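Local coordinates for protein enoyl-CoA hydratase/carnithine racemase (Thermus thermophilus JL-18, PDB 6SL9) that is the crotonase-family isomerase PaaG and probably forms oxepin-CoA in phenylacetic acid catabolism, at residues M5-L17 with A39-A51. Sequence-based numbering, arbitrary orientation.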
loop_
_atom_site.group_PDB
_atom_site.type_symbol
_atom_site.label_atom_id
_atom_site.label_comp_id
_atom_site.label_asym_id
_atom_site.label_seq_id
_atom_site.Cartn_x
_atom_site.Cartn_y
_atom_site.Cartn_z
ATOM N N MET A 5 6.846 14.346 -32.145
ATOM C CA MET A 5 7.873 14.191 -31.115
ATOM C C MET A 5 7.815 12.794 -30.477
ATOM O O MET A 5 8.398 12.654 -29.402
ATOM C CB MET A 5 7.783 15.287 -30.070
ATOM C CG MET A 5 7.999 16.646 -30.672
ATOM S SD MET A 5 7.329 17.990 -29.661
ATOM C CE MET A 5 5.613 17.781 -30.119
ATOM N N ILE A 6 7.216 11.787 -31.131
ATOM C CA ILE A 6 7.267 10.379 -30.645
ATOM C C ILE A 6 7.886 9.539 -31.748
ATOM O O ILE A 6 7.275 9.299 -32.792
ATOM C CB ILE A 6 5.897 9.857 -30.219
ATOM C CG1 ILE A 6 5.246 10.745 -29.164
ATOM C CG2 ILE A 6 6.007 8.436 -29.733
ATOM C CD1 ILE A 6 5.938 10.744 -27.815
ATOM N N LEU A 7 9.128 9.142 -31.573
ATOM C CA LEU A 7 9.752 8.218 -32.543
ATOM C C LEU A 7 9.196 6.829 -32.323
ATOM O O LEU A 7 8.926 6.440 -31.178
ATOM C CB LEU A 7 11.268 8.222 -32.399
ATOM C CG LEU A 7 11.973 9.536 -32.721
ATOM C CD1 LEU A 7 13.445 9.518 -32.257
ATOM C CD2 LEU A 7 11.940 9.849 -34.206
ATOM N N LYS A 8 9.052 6.081 -33.404
ATOM C CA LYS A 8 8.530 4.720 -33.353
ATOM C C LYS A 8 9.446 3.800 -34.138
ATOM O O LYS A 8 9.743 4.104 -35.299
ATOM C CB LYS A 8 7.159 4.630 -34.009
ATOM C CG LYS A 8 6.080 5.426 -33.341
ATOM C CD LYS A 8 4.731 5.257 -34.056
ATOM C CE LYS A 8 4.733 5.884 -35.428
ATOM N NZ LYS A 8 3.398 5.865 -36.073
ATOM N N GLU A 9 9.762 2.648 -33.575
ATOM C CA GLU A 9 10.502 1.630 -34.334
ATOM C C GLU A 9 10.061 0.268 -33.787
ATOM O O GLU A 9 9.978 0.101 -32.622
ATOM C CB GLU A 9 12.000 1.825 -34.119
ATOM C CG GLU A 9 12.854 0.647 -34.513
ATOM C CD GLU A 9 14.246 0.673 -33.918
ATOM O OE1 GLU A 9 14.886 -0.397 -33.946
ATOM O OE2 GLU A 9 14.666 1.738 -33.419
ATOM N N ARG A 10 9.888 -0.700 -34.652
ATOM C CA ARG A 10 9.565 -2.058 -34.263
ATOM C C ARG A 10 10.839 -2.896 -34.343
ATOM O O ARG A 10 11.571 -2.870 -35.347
ATOM C CB ARG A 10 8.456 -2.696 -35.098
ATOM C CG ARG A 10 8.020 -4.048 -34.545
ATOM C CD ARG A 10 6.701 -4.581 -35.073
ATOM N NE ARG A 10 6.672 -4.762 -36.526
ATOM C CZ ARG A 10 7.039 -5.843 -37.188
ATOM N NH1 ARG A 10 6.888 -5.869 -38.495
ATOM N NH2 ARG A 10 7.573 -6.881 -36.567
ATOM N N GLN A 11 11.125 -3.607 -33.265
ATOM C CA GLN A 11 12.238 -4.580 -33.199
ATOM C C GLN A 11 11.588 -5.902 -32.782
ATOM O O GLN A 11 11.043 -5.987 -31.652
ATOM C CB GLN A 11 13.271 -4.117 -32.185
ATOM C CG GLN A 11 13.868 -2.761 -32.491
ATOM C CD GLN A 11 15.295 -2.760 -32.028
ATOM O OE1 GLN A 11 15.930 -3.799 -31.951
ATOM N NE2 GLN A 11 15.785 -1.599 -31.652
ATOM N N ASP A 12 11.540 -6.889 -33.678
ATOM C CA ASP A 12 10.776 -8.141 -33.404
ATOM C C ASP A 12 9.338 -7.793 -33.039
ATOM O O ASP A 12 8.570 -7.176 -33.827
ATOM C CB ASP A 12 11.319 -8.890 -32.171
ATOM C CG ASP A 12 12.718 -9.487 -32.272
ATOM O OD1 ASP A 12 13.472 -9.163 -33.242
ATOM O OD2 ASP A 12 13.070 -10.294 -31.370
ATOM N N GLY A 13 8.968 -8.264 -31.870
ATOM C CA GLY A 13 7.618 -8.092 -31.304
ATOM C C GLY A 13 7.474 -6.862 -30.415
ATOM O O GLY A 13 6.463 -6.750 -29.725
ATOM N N VAL A 14 8.464 -5.967 -30.418
ATOM C CA VAL A 14 8.487 -4.794 -29.524
ATOM C C VAL A 14 8.302 -3.515 -30.343
ATOM O O VAL A 14 9.092 -3.258 -31.271
ATOM C CB VAL A 14 9.782 -4.748 -28.692
ATOM C CG1 VAL A 14 9.771 -3.524 -27.772
ATOM C CG2 VAL A 14 9.961 -6.021 -27.900
ATOM N N LEU A 15 7.370 -2.683 -29.926
ATOM C CA LEU A 15 7.291 -1.307 -30.435
ATOM C C LEU A 15 8.074 -0.421 -29.452
ATOM O O LEU A 15 7.651 -0.283 -28.328
ATOM C CB LEU A 15 5.842 -0.869 -30.613
ATOM C CG LEU A 15 5.658 0.560 -31.085
ATOM C CD1 LEU A 15 6.217 0.783 -32.470
ATOM C CD2 LEU A 15 4.196 0.948 -31.080
ATOM N N VAL A 16 9.117 0.216 -29.966
ATOM C CA VAL A 16 9.961 1.135 -29.196
ATOM C C VAL A 16 9.504 2.559 -29.486
ATOM O O VAL A 16 9.540 2.996 -30.666
ATOM C CB VAL A 16 11.433 0.928 -29.526
ATOM C CG1 VAL A 16 12.253 1.851 -28.624
ATOM C CG2 VAL A 16 11.905 -0.492 -29.349
ATOM N N LEU A 17 9.092 3.218 -28.436
ATOM C CA LEU A 17 8.637 4.626 -28.470
ATOM C C LEU A 17 9.655 5.507 -27.767
ATOM O O LEU A 17 10.012 5.213 -26.634
ATOM C CB LEU A 17 7.275 4.762 -27.795
ATOM C CG LEU A 17 6.163 3.902 -28.407
ATOM C CD1 LEU A 17 4.835 4.128 -27.703
ATOM C CD2 LEU A 17 6.024 4.116 -29.927
ATOM N N ALA A 39 0.470 6.590 -30.904
ATOM C CA ALA A 39 1.489 5.524 -30.990
ATOM C C ALA A 39 1.086 4.340 -30.112
ATOM O O ALA A 39 1.268 3.198 -30.511
ATOM C CB ALA A 39 2.812 6.061 -30.586
ATOM N N LEU A 40 0.598 4.600 -28.896
ATOM C CA LEU A 40 0.074 3.519 -28.013
ATOM C C LEU A 40 -1.080 2.777 -28.678
ATOM O O LEU A 40 -1.100 1.533 -28.701
ATOM C CB LEU A 40 -0.376 4.104 -26.668
ATOM C CG LEU A 40 0.707 4.731 -25.812
ATOM C CD1 LEU A 40 0.085 5.524 -24.681
ATOM C CD2 LEU A 40 1.690 3.703 -25.274
ATOM N N LYS A 41 -1.977 3.554 -29.262
ATOM C CA LYS A 41 -3.109 2.935 -29.988
ATOM C C LYS A 41 -2.607 2.057 -31.149
ATOM O O LYS A 41 -3.109 0.946 -31.347
ATOM C CB LYS A 41 -4.047 4.032 -30.455
ATOM C CG LYS A 41 -5.316 3.549 -31.141
ATOM C CD LYS A 41 -6.033 4.710 -31.753
ATOM C CE LYS A 41 -7.311 4.312 -32.448
ATOM N NZ LYS A 41 -7.862 5.437 -33.228
ATOM N N GLU A 42 -1.676 2.582 -31.944
ATOM C CA GLU A 42 -1.157 1.804 -33.100
ATOM C C GLU A 42 -0.483 0.527 -32.593
ATOM O O GLU A 42 -0.695 -0.519 -33.184
ATOM C CB GLU A 42 -0.109 2.630 -33.888
ATOM C CG GLU A 42 0.484 1.964 -35.111
ATOM C CD GLU A 42 1.244 2.980 -35.979
ATOM O OE1 GLU A 42 2.460 3.002 -35.881
ATOM O OE2 GLU A 42 0.584 3.811 -36.655
ATOM N N GLY A 43 0.309 0.635 -31.525
ATOM C CA GLY A 43 0.968 -0.543 -30.989
ATOM C C GLY A 43 -0.025 -1.565 -30.473
ATOM O O GLY A 43 0.178 -2.768 -30.675
ATOM N N GLU A 44 -1.062 -1.124 -29.784
ATOM C CA GLU A 44 -2.085 -2.045 -29.278
ATOM C C GLU A 44 -2.828 -2.726 -30.431
ATOM O O GLU A 44 -3.209 -3.910 -30.295
ATOM C CB GLU A 44 -3.036 -1.335 -28.334
ATOM C CG GLU A 44 -3.724 -2.290 -27.379
ATOM C CD GLU A 44 -4.835 -1.655 -26.587
ATOM O OE1 GLU A 44 -5.765 -1.123 -27.193
ATOM O OE2 GLU A 44 -4.750 -1.688 -25.343
ATOM N N GLU A 45 -3.105 -2.012 -31.509
ATOM C CA GLU A 45 -3.851 -2.573 -32.667
ATOM C C GLU A 45 -2.944 -3.488 -33.534
ATOM O O GLU A 45 -3.469 -4.267 -34.267
ATOM C CB GLU A 45 -4.400 -1.446 -33.543
ATOM C CG GLU A 45 -5.521 -0.675 -32.865
ATOM C CD GLU A 45 -6.225 0.403 -33.694
ATOM O OE1 GLU A 45 -5.769 0.719 -34.808
ATOM O OE2 GLU A 45 -7.214 0.965 -33.174
ATOM N N ASP A 46 -1.623 -3.349 -33.465
ATOM C CA ASP A 46 -0.689 -4.013 -34.391
ATOM C C ASP A 46 -0.501 -5.463 -33.922
ATOM O O ASP A 46 0.170 -5.702 -32.894
ATOM C CB ASP A 46 0.631 -3.229 -34.453
ATOM C CG ASP A 46 1.600 -3.688 -35.519
ATOM O OD1 ASP A 46 1.432 -4.861 -35.968
ATOM O OD2 ASP A 46 2.507 -2.878 -35.894
ATOM N N ARG A 47 -0.952 -6.426 -34.715
ATOM C CA ARG A 47 -0.848 -7.852 -34.330
ATOM C C ARG A 47 0.621 -8.322 -34.327
ATOM O O ARG A 47 0.901 -9.369 -33.751
ATOM C CB ARG A 47 -1.733 -8.759 -35.205
ATOM C CG ARG A 47 -3.220 -8.482 -35.040
ATOM C CD ARG A 47 -4.124 -9.542 -35.640
ATOM N NE ARG A 47 -5.507 -9.267 -35.239
ATOM C CZ ARG A 47 -6.244 -8.224 -35.662
ATOM N NH1 ARG A 47 -5.759 -7.352 -36.536
ATOM N NH2 ARG A 47 -7.484 -8.065 -35.220
ATOM N N GLU A 48 1.545 -7.571 -34.907
ATOM C CA GLU A 48 2.982 -7.927 -34.859
ATOM C C GLU A 48 3.672 -7.412 -33.578
ATOM O O GLU A 48 4.881 -7.692 -33.321
ATOM C CB GLU A 48 3.693 -7.451 -36.126
ATOM C CG GLU A 48 3.237 -8.278 -37.359
ATOM C CD GLU A 48 3.869 -8.064 -38.689
ATOM O OE1 GLU A 48 3.344 -8.655 -39.643
ATOM O OE2 GLU A 48 4.855 -7.356 -38.742
ATOM N N VAL A 49 2.956 -6.644 -32.766
ATOM C CA VAL A 49 3.484 -6.061 -31.517
ATOM C C VAL A 49 2.930 -6.829 -30.327
ATOM O O VAL A 49 1.700 -6.945 -30.204
ATOM C CB VAL A 49 3.181 -4.564 -31.442
ATOM C CG1 VAL A 49 3.550 -3.997 -30.116
ATOM C CG2 VAL A 49 3.881 -3.825 -32.565
ATOM N N ARG A 50 3.820 -7.323 -29.462
ATOM C CA ARG A 50 3.407 -8.010 -28.224
ATOM C C ARG A 50 3.908 -7.297 -26.980
ATOM O O ARG A 50 3.487 -7.656 -25.882
ATOM C CB ARG A 50 3.880 -9.459 -28.231
ATOM C CG ARG A 50 3.374 -10.309 -29.359
ATOM C CD ARG A 50 2.318 -11.318 -29.036
ATOM N NE ARG A 50 2.721 -12.307 -28.055
ATOM C CZ ARG A 50 3.414 -13.401 -28.292
ATOM N NH1 ARG A 50 3.843 -13.741 -29.496
ATOM N NH2 ARG A 50 3.685 -14.177 -27.273
ATOM N N ALA A 51 4.741 -6.289 -27.119
ATOM C CA ALA A 51 5.231 -5.504 -25.974
ATOM C C ALA A 51 5.626 -4.128 -26.460
ATOM O O ALA A 51 5.941 -3.974 -27.651
ATOM C CB ALA A 51 6.410 -6.186 -25.316
HETATM O O HOH W 1 4.325 -3.375 -37.754
#
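Ala39, on the helix that ends at Glu45, points its CB toward the hairpin of strands 6-11 and 14-19, where CD2 of Leu17 lies 3.8 Å from it and CG2 of Ile6 and CD of Lys8 close round it. Leu40 sets out away from the hairpin, yet its CD2 comes back to CD1 of Leu17. One turn beyond Ala39, Glu42 meets Lys8 at about a right angle, its OE1 taking the ammonium NZ at 3.0 Å in a surface salt bridge, on the syn side but 29° out of the carboxylate plane. Gly43 lets the hairpin come close: CD2 of Leu15 rests 3.6 Å from its CA, where a CB would clash. Past the helix end, Asp46 OD1 accepts from Glu48 N in an Asx turn, while a water links its OD2 to NE of Arg10. Glu48 lies over a face of the Arg10 guanidinium, its CB above the centre and the carboxylate and guanidinium planes 78° apart; OE2 sits over that same face, almost directly above NH1 at an unusually short 2.5 Å, a salt bridge by charge whose detail is doubtful. NH2 of Arg10 instead meets Asp12 O in the guanidinium plane. With CG1 anti to its backbone N (chi1 173°), Val49 sets that methyl 3.9 Å from CB of Leu15 and leaves CG2 against CD of Arg10. An alanine here, without CG1 and CG2, is likely to open a gap beside CB of Leu15 and leave CD of Arg10 without its apolar neighbour. Gly13 O, in the type II' turn of the hairpin, receives both Arg50 N (2.7 Å) and Ala51 N (3.2 Å). Ala51 O then accepts from Leu15 N at 3.0 Å, starting the parallel pairing of strands 14-19 and 51-56. Helix 30-45 thus packs over the sheet as the crossover of a beta-alpha-beta unit, with strand 6-11 added antiparallel at the sheet edge, in the N-terminal part of the crotonase fold.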